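Local coordinates for Exo-arabinanase (Penicillium chrysogenum, PDB 3A72), which probably releases arabinobiose from the ends of alpha-1,5-linked L-arabinan chains, as an exo-acting glycoside hydrolase with a six-bladed beta-propeller fold, at residues A[22-27]-A[312-317]; A[177-182]-A[190-195]; A[222-227]-A[236-241]; A[279-284]-A[294-299]. All blocks are in the same frame, centred on the assembly; numbering follows the deposited sequence.

Contact 1: A[22-27]-A[312-317]; sequences RTLYPR and HGYTRA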
# COMPACT_ATOMS: atom_id res chain seq x y z
N ARG A 22 12.61 8.57 -10.08
CA ARG A 22 12.17 8.01 -11.36
C ARG A 22 10.95 7.09 -11.23
O ARG A 22 9.95 7.27 -11.91
CB ARG A 22 13.29 7.36 -12.16
CG ARG A 22 14.48 8.29 -12.43
CD ARG A 22 15.40 7.73 -13.49
NE ARG A 22 16.47 8.64 -13.85
CZ ARG A 22 17.66 8.69 -13.28
NH1 ARG A 22 17.97 7.89 -12.23
NH2 ARG A 22 18.55 9.56 -13.76
N THR A 23 11.09 6.09 -10.34
CA THR A 23 9.97 5.25 -9.94
C THR A 23 10.02 5.14 -8.43
O THR A 23 11.08 5.26 -7.82
CB THR A 23 10.05 3.84 -10.57
OG1 THR A 23 11.23 3.13 -10.16
CG2 THR A 23 10.12 3.90 -12.07
N LEU A 24 8.87 4.88 -7.83
CA LEU A 24 8.76 4.67 -6.39
C LEU A 24 7.38 4.13 -6.08
O LEU A 24 6.45 4.37 -6.87
CB LEU A 24 8.91 6.02 -5.63
CG LEU A 24 9.34 5.90 -4.16
CD1 LEU A 24 10.79 5.50 -4.02
CD2 LEU A 24 9.07 7.23 -3.44
N TYR A 25 7.19 3.46 -4.95
CA TYR A 25 5.89 3.19 -4.38
C TYR A 25 5.12 2.16 -5.22
O TYR A 25 4.13 2.47 -5.90
CB TYR A 25 5.09 4.47 -4.18
CG TYR A 25 4.04 4.39 -3.09
CD1 TYR A 25 4.26 5.03 -1.86
CD2 TYR A 25 2.86 3.66 -3.25
CE1 TYR A 25 3.32 4.96 -0.82
CE2 TYR A 25 1.91 3.60 -2.21
CZ TYR A 25 2.16 4.24 -1.03
OH TYR A 25 1.24 4.23 0.01
N PRO A 26 5.58 0.90 -5.21
CA PRO A 26 4.93 -0.13 -6.02
C PRO A 26 3.60 -0.51 -5.44
O PRO A 26 3.50 -0.73 -4.22
CB PRO A 26 5.89 -1.31 -5.91
CG PRO A 26 6.48 -1.15 -4.52
CD PRO A 26 6.65 0.34 -4.36
N ARG A 27 2.59 -0.71 -6.26
CA ARG A 27 1.33 -1.35 -5.85
C ARG A 27 0.91 -2.27 -6.99
O ARG A 27 1.23 -2.08 -8.15
CB ARG A 27 0.25 -0.33 -5.48
CG ARG A 27 0.56 0.42 -4.18
CD ARG A 27 0.41 -0.48 -2.98
NE ARG A 27 0.59 0.19 -1.69
CZ ARG A 27 1.75 0.25 -1.02
NH1 ARG A 27 2.87 -0.24 -1.50
NH2 ARG A 27 1.74 0.82 0.18
N HIS A 312 15.38 -5.04 -1.24
CA HIS A 312 14.63 -4.15 -0.39
C HIS A 312 14.19 -2.91 -1.16
O HIS A 312 14.84 -2.48 -2.10
CB HIS A 312 15.42 -3.74 0.85
CG HIS A 312 16.30 -2.60 0.68
ND1 HIS A 312 17.49 -2.62 0.08
CD2 HIS A 312 16.07 -1.29 1.03
CE1 HIS A 312 18.03 -1.40 0.07
NE2 HIS A 312 17.18 -0.58 0.66
N GLY A 313 13.07 -2.32 -0.74
CA GLY A 313 12.66 -1.06 -1.32
C GLY A 313 11.56 -0.44 -0.49
O GLY A 313 10.91 -1.06 0.33
N TYR A 314 11.33 0.86 -0.79
CA TYR A 314 10.35 1.65 -0.08
C TYR A 314 8.93 1.13 -0.35
O TYR A 314 8.54 0.93 -1.51
CB TYR A 314 10.44 3.08 -0.54
CG TYR A 314 9.52 4.07 0.17
CD1 TYR A 314 9.61 4.28 1.53
CD2 TYR A 314 8.60 4.78 -0.54
CE1 TYR A 314 8.79 5.15 2.19
CE2 TYR A 314 7.80 5.73 0.08
CZ TYR A 314 7.91 5.92 1.44
OH TYR A 314 7.15 6.89 2.06
N THR A 315 8.17 0.91 0.75
CA THR A 315 6.83 0.33 0.70
C THR A 315 6.70 -0.83 -0.30
O THR A 315 5.74 -0.98 -1.04
CB THR A 315 5.76 1.44 0.54
OG1 THR A 315 4.47 0.86 0.90
CG2 THR A 315 5.64 2.08 -0.80
N ARG A 316 7.72 -1.70 -0.27
CA ARG A 316 7.73 -2.90 -1.09
C ARG A 316 6.43 -3.65 -0.90
O ARG A 316 5.98 -3.87 0.23
CB ARG A 316 8.96 -3.74 -0.73
CG ARG A 316 9.20 -4.92 -1.63
CD ARG A 316 10.50 -5.64 -1.33
NE ARG A 316 10.41 -6.28 -0.02
CZ ARG A 316 11.33 -7.10 0.47
NH1 ARG A 316 12.38 -7.46 -0.25
NH2 ARG A 316 11.20 -7.61 1.70
N ALA A 317 5.81 -4.04 -2.02
CA ALA A 317 4.44 -4.55 -2.03
C ALA A 317 4.44 -6.06 -2.13
O ALA A 317 5.20 -6.68 -2.87
CB ALA A 317 3.66 -3.95 -3.18
O HOH W 1 9.50 2.21 -3.78
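Arg27 reaches Thr315 between two blades of a six-bladed beta-propeller. Residues 22-27 lie on the innermost strand of one blade, and 312-317 form the loop leading into the innermost strand of the blade that the N-terminal strand 6-10 completes. The touching backbones run 18° apart in the same direction, yet no direct backbone-to-backbone hydrogen bond joins the two segments.

The polar contacts centre on the Arg27 guanidinium, turned back by a bend at chi2 (-71°). Arg27 NH2 donates to Thr315 OG1 at 2.8 Å, and NH1 to the same OG1 at 3.1 Å, both close to the guanidinium plane. Arg27 NH1 also meets a lone pair of Thr315 O at 3.0 Å while bonding Pro26 O in its own segment, so several bonds fix the rotation of the group. A water links the backbones, accepting from Tyr25 N and donating to Tyr314 O.

Carbon also packs on carbonyl oxygen: Pro26 CD lies against Tyr314 O and CG against Thr315 O, and the methyl of Ala317 approaches Pro26 O at 3.4 Å. The apolar contacts proper are Leu24 CD2 on Tyr314 CD2 at 3.8 Å and Pro26 CG on Ala317 CB at 4.2 Å. Tyr25 and Tyr314 both belong to the glycan pocket, and each ring also touches Glu151, so this junction forms part of the pocket wall.

The closest aromatic contact is a CH-pi interaction: Thr315 CG2 sits 3.6 Å from the centroid of the Tyr25 ring, 19° off its normal, while Tyr25 CE2 in turn lies over the guanidinium face of Arg27.

Contact 2: A[177-182]-A[190-195]; sequences TMVHQV and GPVVED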
# COMPACT_ATOMS: atom_id res chain seq x y z
N THR A 177 -1.45 11.53 12.01
CA THR A 177 -2.31 10.44 12.46
C THR A 177 -2.59 9.52 11.31
O THR A 177 -2.23 9.80 10.15
CB THR A 177 -3.64 10.96 13.04
OG1 THR A 177 -4.39 11.48 11.95
CG2 THR A 177 -3.39 12.00 14.12
N MET A 178 -3.30 8.41 11.57
CA MET A 178 -3.91 7.66 10.48
C MET A 178 -5.42 7.58 10.75
O MET A 178 -5.87 7.50 11.92
CB MET A 178 -3.34 6.27 10.32
CG MET A 178 -1.86 6.33 9.92
SD MET A 178 -1.05 4.71 9.90
CE MET A 178 -1.28 4.27 11.61
N VAL A 179 -6.17 7.64 9.70
CA VAL A 179 -7.63 7.81 9.68
C VAL A 179 -8.24 6.94 8.63
O VAL A 179 -7.56 6.33 7.78
CB VAL A 179 -7.99 9.30 9.43
CG1 VAL A 179 -7.29 10.22 10.41
CG2 VAL A 179 -7.68 9.68 8.02
N HIS A 180 -9.58 6.95 8.58
CA HIS A 180 -10.26 6.40 7.42
C HIS A 180 -11.56 7.18 7.16
O HIS A 180 -12.08 7.88 8.03
CB HIS A 180 -10.58 4.87 7.52
CG HIS A 180 -11.59 4.56 8.57
ND1 HIS A 180 -12.94 4.54 8.53
CD2 HIS A 180 -11.24 4.18 9.81
CE1 HIS A 180 -13.39 4.17 9.77
NE2 HIS A 180 -12.34 3.95 10.56
N GLN A 181 -12.08 6.99 5.96
CA GLN A 181 -13.44 7.35 5.60
C GLN A 181 -14.08 6.16 4.92
O GLN A 181 -13.41 5.30 4.33
CB GLN A 181 -13.49 8.59 4.72
CG GLN A 181 -13.00 9.85 5.42
CD GLN A 181 -12.97 11.06 4.56
OE1 GLN A 181 -14.07 11.67 4.22
NE2 GLN A 181 -11.84 11.47 4.16
N VAL A 182 -15.43 6.12 4.98
CA VAL A 182 -16.21 5.01 4.46
C VAL A 182 -17.23 5.53 3.47
O VAL A 182 -17.76 6.63 3.62
CB VAL A 182 -16.94 4.26 5.59
CG1 VAL A 182 -17.57 3.01 5.09
CG2 VAL A 182 -15.94 4.02 6.70
N GLY A 190 -18.17 9.37 4.21
CA GLY A 190 -18.51 9.75 5.54
C GLY A 190 -17.40 10.56 6.19
O GLY A 190 -16.37 10.83 5.58
N PRO A 191 -17.59 10.92 7.44
CA PRO A 191 -16.61 11.77 8.06
C PRO A 191 -15.29 11.07 8.34
O PRO A 191 -15.20 9.84 8.37
CB PRO A 191 -17.28 12.20 9.35
CG PRO A 191 -18.36 11.21 9.56
CD PRO A 191 -18.70 10.54 8.28
N VAL A 192 -14.27 11.86 8.54
CA VAL A 192 -12.98 11.33 8.94
C VAL A 192 -13.07 10.69 10.32
O VAL A 192 -13.50 11.32 11.29
CB VAL A 192 -11.90 12.47 8.93
CG1 VAL A 192 -10.57 11.94 9.39
CG2 VAL A 192 -11.85 13.05 7.51
N VAL A 193 -12.61 9.47 10.44
CA VAL A 193 -12.52 8.71 11.69
C VAL A 193 -11.06 8.54 12.05
O VAL A 193 -10.30 7.99 11.26
CB VAL A 193 -13.23 7.35 11.55
CG1 VAL A 193 -13.09 6.55 12.84
CG2 VAL A 193 -14.68 7.56 11.22
N GLU A 194 -10.66 9.00 13.23
CA GLU A 194 -9.28 8.80 13.68
C GLU A 194 -9.05 7.37 14.12
O GLU A 194 -9.79 6.84 14.95
CB GLU A 194 -8.97 9.75 14.84
CG GLU A 194 -9.16 11.20 14.49
CD GLU A 194 -8.05 11.72 13.65
OE1 GLU A 194 -6.92 11.21 13.52
OE2 GLU A 194 -8.27 12.85 13.13
N ASP A 195 -8.07 6.73 13.56
CA ASP A 195 -7.74 5.34 13.88
C ASP A 195 -6.53 5.24 14.82
O ASP A 195 -6.58 4.49 15.79
CB ASP A 195 -7.50 4.58 12.58
CG ASP A 195 -8.75 4.30 11.83
OD1 ASP A 195 -9.84 4.20 12.45
OD2 ASP A 195 -8.65 4.13 10.56
O HOH W 2 -6.30 4.27 9.30
O HOH W 3 -16.49 7.73 7.15
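Val179 and Glu194 form a non-hydrogen-bonded antiparallel pair and His180 and Val193 a hydrogen-bonded one, with short strand axes 4.5 Å apart at closest approach and N-to-C directions 136° apart. This beta hairpin is the outer edge of a propeller blade. His180 and Val193 exchange two backbone bonds, Asp195 N donates to Met178 O, and Gly190 N continues the pairing past the regular strand by donating to Val182 O at 2.8 Å. A water accepting from Val182 N and donating to Pro191 O spans the gap between.

On one face the His180 ring lies alongside Val193, whose CB stands over it, 3.8 Å from the ring centroid; His180 NE2 is bonded to Glu246 O. Another water donates to Asp195 OD2 at 2.7 Å and, weakly, to Val179 O.

On the other face, Val192 CG1 meets Val179 CB at 3.7 Å. Glu194, bent at chi2 (-76°), runs beside Val179 so that OE1 accepts from Thr177 OG1 at 3.0 Å on its syn lone pair. Gln181 stretches past Val192 CG2 and gives its NE2 to Tyr165 OH, while its OE1 faces Gly190 O at 2.8 Å.

With two acceptors so close, the approach of Gln181 to Gly190 is probably unfavourable; the bond from Thr177, by contrast, helps fix the rotation of the Glu194 carboxylate beside Val179.

Contact 3: A[222-227]-A[236-241]; sequences YEYGSF and PLYYRL. With AHR (alpha-L-arabinofuranose), chain B.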
# COMPACT_ATOMS: atom_id res chain seq x y z
N TYR A 222 1.44 -0.68 10.47
CA TYR A 222 1.86 0.68 10.20
C TYR A 222 3.29 0.87 10.69
O TYR A 222 3.82 0.07 11.46
CB TYR A 222 0.95 1.65 10.90
CG TYR A 222 0.75 1.57 12.40
CD1 TYR A 222 1.36 2.44 13.28
CD2 TYR A 222 -0.12 0.62 12.93
CE1 TYR A 222 1.15 2.37 14.65
CE2 TYR A 222 -0.38 0.57 14.29
CZ TYR A 222 0.25 1.44 15.15
OH TYR A 222 -0.06 1.36 16.49
N GLU A 223 3.93 1.95 10.19
CA GLU A 223 5.18 2.41 10.79
C GLU A 223 4.82 3.36 11.91
O GLU A 223 3.94 4.23 11.76
CB GLU A 223 6.12 3.07 9.77
CG GLU A 223 5.57 4.35 9.15
CD GLU A 223 6.50 5.04 8.17
OE1 GLU A 223 7.45 4.39 7.63
OE2 GLU A 223 6.25 6.26 7.95
N TYR A 224 5.49 3.25 13.04
CA TYR A 224 5.23 4.13 14.19
C TYR A 224 6.48 5.03 14.32
O TYR A 224 7.41 4.69 15.03
CB TYR A 224 4.87 3.32 15.43
CG TYR A 224 4.57 4.14 16.65
CD1 TYR A 224 4.55 5.52 16.72
CD2 TYR A 224 4.30 3.51 17.85
CE1 TYR A 224 4.27 6.23 17.83
CE2 TYR A 224 4.09 4.23 19.03
CZ TYR A 224 4.07 5.59 19.00
OH TYR A 224 3.90 6.26 20.18
N GLY A 225 6.43 6.21 13.69
CA GLY A 225 7.50 7.18 13.87
C GLY A 225 7.42 7.78 15.26
O GLY A 225 6.38 8.31 15.69
N SER A 226 8.53 7.74 16.01
CA SER A 226 8.60 8.33 17.32
C SER A 226 10.06 8.43 17.73
O SER A 226 10.92 7.65 17.30
CB SER A 226 7.85 7.48 18.34
OG SER A 226 7.78 8.06 19.65
N PHE A 227 10.32 9.36 18.68
CA PHE A 227 11.54 9.34 19.46
C PHE A 227 11.49 8.30 20.57
O PHE A 227 12.56 7.93 21.14
CB PHE A 227 11.84 10.71 20.13
CG PHE A 227 12.22 11.79 19.10
CD1 PHE A 227 13.51 11.78 18.52
CD2 PHE A 227 11.34 12.80 18.71
CE1 PHE A 227 13.89 12.73 17.58
CE2 PHE A 227 11.74 13.75 17.81
CZ PHE A 227 13.00 13.74 17.26
N PRO A 236 9.69 1.90 13.81
CA PRO A 236 9.40 0.45 13.97
C PRO A 236 8.02 0.10 13.50
O PRO A 236 7.06 0.87 13.60
CB PRO A 236 9.49 0.25 15.48
CG PRO A 236 9.16 1.62 16.04
CD PRO A 236 9.84 2.59 15.11
N LEU A 237 7.89 -1.14 13.02
CA LEU A 237 6.58 -1.64 12.62
C LEU A 237 5.76 -2.02 13.85
O LEU A 237 6.24 -2.69 14.78
CB LEU A 237 6.70 -2.85 11.69
CG LEU A 237 7.48 -2.58 10.40
CD1 LEU A 237 7.29 -3.78 9.48
CD2 LEU A 237 7.11 -1.27 9.74
N TYR A 238 4.49 -1.60 13.82
CA TYR A 238 3.48 -1.91 14.83
C TYR A 238 2.25 -2.43 14.13
O TYR A 238 2.01 -2.14 12.95
CB TYR A 238 3.08 -0.64 15.63
CG TYR A 238 3.95 -0.33 16.81
CD1 TYR A 238 5.29 -0.02 16.68
CD2 TYR A 238 3.42 -0.36 18.09
CE1 TYR A 238 6.05 0.25 17.80
CE2 TYR A 238 4.18 -0.09 19.24
CZ TYR A 238 5.50 0.21 19.09
OH TYR A 238 6.30 0.50 20.16
N TYR A 239 1.43 -3.20 14.86
CA TYR A 239 0.14 -3.60 14.35
C TYR A 239 -0.90 -3.52 15.44
O TYR A 239 -0.64 -3.52 16.64
CB TYR A 239 0.19 -4.96 13.74
CG TYR A 239 0.79 -6.14 14.48
CD1 TYR A 239 0.01 -6.98 15.27
CD2 TYR A 239 2.12 -6.43 14.33
CE1 TYR A 239 0.57 -8.08 15.92
CE2 TYR A 239 2.66 -7.54 14.94
CZ TYR A 239 1.91 -8.36 15.72
OH TYR A 239 2.51 -9.49 16.26
N ARG A 240 -2.14 -3.43 14.96
CA ARG A 240 -3.36 -3.49 15.77
C ARG A 240 -4.24 -4.57 15.18
O ARG A 240 -4.28 -4.79 13.98
CB ARG A 240 -4.05 -2.15 15.79
CG ARG A 240 -3.32 -1.12 16.62
CD ARG A 240 -3.85 0.26 16.48
NE ARG A 240 -3.04 1.25 17.20
CZ ARG A 240 -3.49 2.26 17.91
NH1 ARG A 240 -4.78 2.50 18.08
NH2 ARG A 240 -2.61 3.10 18.44
N LEU A 241 -4.97 -5.25 16.09
CA LEU A 241 -5.88 -6.31 15.71
C LEU A 241 -7.29 -5.97 16.12
O LEU A 241 -7.52 -5.62 17.31
CB LEU A 241 -5.41 -7.61 16.41
CG LEU A 241 -4.11 -8.17 15.78
CD1 LEU A 241 -3.25 -8.89 16.76
CD2 LEU A 241 -4.49 -9.02 14.55
O5 AHR B . 6.58 11.09 2.32
C5 AHR B . 5.30 10.96 3.03
C4 AHR B . 5.57 10.36 4.38
O4 AHR B . 5.98 9.00 4.20
C3 AHR B . 4.32 10.30 5.26
O3 AHR B . 4.21 11.52 6.01
C2 AHR B . 4.62 9.08 6.16
O2 AHR B . 3.45 8.36 6.53
C1 AHR B . 5.60 8.23 5.34
O1 AHR B . 6.83 8.02 6.08
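Tyr222 OH has two partners: Arg240 NE, across the hairpin, donates to it at 3.1 Å with an N-H...O angle of 161°, and Tyr198 OH, which Arg240 NH2 also bonds, is the other. Arg240 reaches there with a chain extended from CG to NE, placing the Tyr222 hydroxyl at the edge of its guanidinium. The three groups thus hold one another in place.

The backbones pair as the two middle strands of a propeller blade. Tyr222 and Tyr238 exchange two hydrogen bonds, and Tyr224 N donates to Pro236 O at 2.9 Å.

Tyrosines dominate one face. Tyr238 CB lies over the Tyr222 ring, 3.8 Å from its centroid, because Tyr222 CG sits between backbone N and carbonyl carbon (chi1 57°) and the ring leans across the neighbouring strand. Tyr224 turns an edge to the face of Tyr238 in a T-shaped pair, centroids 5.0 Å apart and planes at 77°; its CD2 stands above the middle of the Tyr238 ring. The hydroxyls of Tyr224 and Tyr238 bond Asp203 and Arg255, so both rings are held at their far ends too.

Glu223 points to the opposite face, beside Leu237. Its extended chain carries OE2 to O1 of the bound arabinofuranose, which donates at 2.6 Å and is also bonded by Gln176 and Glu151, while OE1 accepts from Ser267 N. With each oxygen engaged, the carboxylate is fixed in rotation, and the hairpin holds it at the sugar's anomeric hydroxyl.

Contact 4: A[279-284]-A[294-299]; sequences NGTIIV and INKALG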
# COMPACT_ATOMS: atom_id res chain seq x y z
N ASN A 279 -3.42 -22.04 10.73
CA ASN A 279 -3.83 -20.64 10.73
C ASN A 279 -3.29 -19.87 9.53
O ASN A 279 -3.34 -18.63 9.54
CB ASN A 279 -3.36 -20.00 12.05
CG ASN A 279 -4.24 -20.40 13.22
OD1 ASN A 279 -5.42 -20.56 13.09
ND2 ASN A 279 -3.79 -20.39 14.43
N GLY A 280 -2.71 -20.56 8.56
CA GLY A 280 -1.98 -19.90 7.50
C GLY A 280 -0.82 -19.10 8.06
O GLY A 280 -0.36 -19.30 9.16
N THR A 281 -0.36 -18.16 7.24
CA THR A 281 0.82 -17.36 7.53
C THR A 281 0.56 -15.91 7.15
O THR A 281 0.21 -15.63 6.01
CB THR A 281 2.04 -17.90 6.77
OG1 THR A 281 2.20 -19.32 7.02
CG2 THR A 281 3.32 -17.25 7.22
N ILE A 282 0.82 -15.02 8.09
CA ILE A 282 0.91 -13.58 7.80
C ILE A 282 2.33 -13.32 7.34
O ILE A 282 3.29 -13.80 7.98
CB ILE A 282 0.55 -12.70 9.01
CG1 ILE A 282 -0.76 -13.09 9.67
CG2 ILE A 282 0.55 -11.22 8.60
CD1 ILE A 282 -1.00 -12.40 10.99
N ILE A 283 2.49 -12.55 6.27
CA ILE A 283 3.81 -12.22 5.70
C ILE A 283 3.90 -10.71 5.65
O ILE A 283 2.99 -10.04 5.11
CB ILE A 283 3.98 -12.87 4.34
CG1 ILE A 283 3.69 -14.36 4.39
CG2 ILE A 283 5.42 -12.58 3.82
CD1 ILE A 283 3.75 -15.02 3.02
N VAL A 284 4.97 -10.16 6.22
CA VAL A 284 5.20 -8.74 6.32
C VAL A 284 6.55 -8.38 5.70
O VAL A 284 7.57 -9.08 5.86
CB VAL A 284 5.15 -8.29 7.80
CG1 VAL A 284 5.80 -6.90 8.04
CG2 VAL A 284 3.72 -8.29 8.28
N ILE A 294 7.51 -13.57 8.93
CA ILE A 294 6.32 -14.37 8.88
C ILE A 294 5.80 -14.72 10.26
O ILE A 294 6.54 -14.78 11.25
CB ILE A 294 6.53 -15.64 8.00
CG1 ILE A 294 7.48 -16.68 8.65
CG2 ILE A 294 7.02 -15.23 6.63
CD1 ILE A 294 7.53 -18.00 7.90
N ASN A 295 4.50 -15.06 10.31
CA ASN A 295 3.87 -15.41 11.58
C ASN A 295 2.75 -16.41 11.31
O ASN A 295 1.77 -16.09 10.56
CB ASN A 295 3.34 -14.17 12.27
CG ASN A 295 2.93 -14.45 13.68
OD1 ASN A 295 1.99 -15.23 13.92
ND2 ASN A 295 3.55 -13.81 14.64
N LYS A 296 2.86 -17.61 11.88
CA LYS A 296 1.93 -18.73 11.66
C LYS A 296 0.93 -18.84 12.79
O LYS A 296 0.23 -19.86 12.89
CB LYS A 296 2.73 -20.02 11.50
CG LYS A 296 3.59 -20.01 10.25
CD LYS A 296 4.25 -21.37 10.03
CE LYS A 296 5.04 -21.42 8.74
NZ LYS A 296 5.41 -22.88 8.49
N ALA A 297 0.87 -17.83 13.65
CA ALA A 297 0.00 -17.82 14.82
C ALA A 297 -0.82 -16.55 14.90
O ALA A 297 -1.08 -16.01 15.99
CB ALA A 297 0.82 -18.04 16.07
N LEU A 298 -1.25 -16.05 13.74
CA LEU A 298 -2.20 -14.93 13.68
C LEU A 298 -1.68 -13.67 14.35
O LEU A 298 -2.46 -12.79 14.73
CB LEU A 298 -3.58 -15.35 14.24
CG LEU A 298 -4.21 -16.54 13.49
CD1 LEU A 298 -5.42 -17.06 14.25
CD2 LEU A 298 -4.56 -16.14 12.07
N GLY A 299 -0.35 -13.51 14.42
CA GLY A 299 0.22 -12.34 15.07
C GLY A 299 0.64 -12.56 16.50
O GLY A 299 1.20 -11.64 17.15
O HOH W 4 -0.56 -21.59 10.73
O HOH W 5 -0.80 -21.46 14.68
O HOH W 6 -1.02 -16.80 10.96
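The beta hairpin of strands 281-285 and 292-295, the middle pair of a propeller blade, brings Ile282 opposite Asn295. Their hydrogen-bonded antiparallel pair consists of Ile282 N to Asn295 O and Asn295 N to Ile282 O, both 2.9 Å. Next to it, Ile283 and Ile294 form a non-hydrogen-bonded pair and lie side by side, Ile283 CG1 meeting Ile294 CG2 at 4.1 Å.

Where the second strand ends, Asn295 folds the chain in an Asx turn. Its OD1 accepts from Ala297 N at 2.8 Å and from Gly299 N at 2.9 Å, the two donors reaching the amide from opposite faces of its plane, while ND2 bonds Glu300 O. Both polar atoms of this buried amide are therefore engaged.

Water fills in where the strands part. One molecule accepts from Asn279 N and donates to Gly280 O and Lys296 O; a second accepts from Asn279 ND2 and donates to the same Lys296 O at 2.6 Å. Lys296 O thus receives two water bonds in place of a strand partner.

Lys296 lies alongside Thr281, CG beside OG1, then extends so that NZ bonds Leu355 O, at the C terminus, and Gly276 O. Thr281 OG1 itself is bonded to Tyr275 O. Thr281 CG2, anti to the backbone N (chi1 -52° for OG1), packs on Ile294 CB. Leu298 crosses Asn279 at about a right angle, and Ile282 CD1 packs against the turn, 3.7 Å from Gly299 N.

How the contacts relate
From the N terminus, contact 1 opens first, at 22-27, and closes last, at 312-317, enclosing 284 residues; contacts 2, 3 and 4 all lie within that span. These three are hairpins in series, each closing before the next opens, and none cross. They belong to successive propeller blades, whereas contact 1 joins the first complete blade to the one shared by both chain termini. Neighbouring hairpins touch: Met178 CE packs on Tyr222 CG at 3.5 Å between contacts 2 and 3, and a probable hydrogen bond, Tyr239 OH to Gly299 O at 2.7 Å, links contacts 3 and 4. Contact 1 touches none of the others directly.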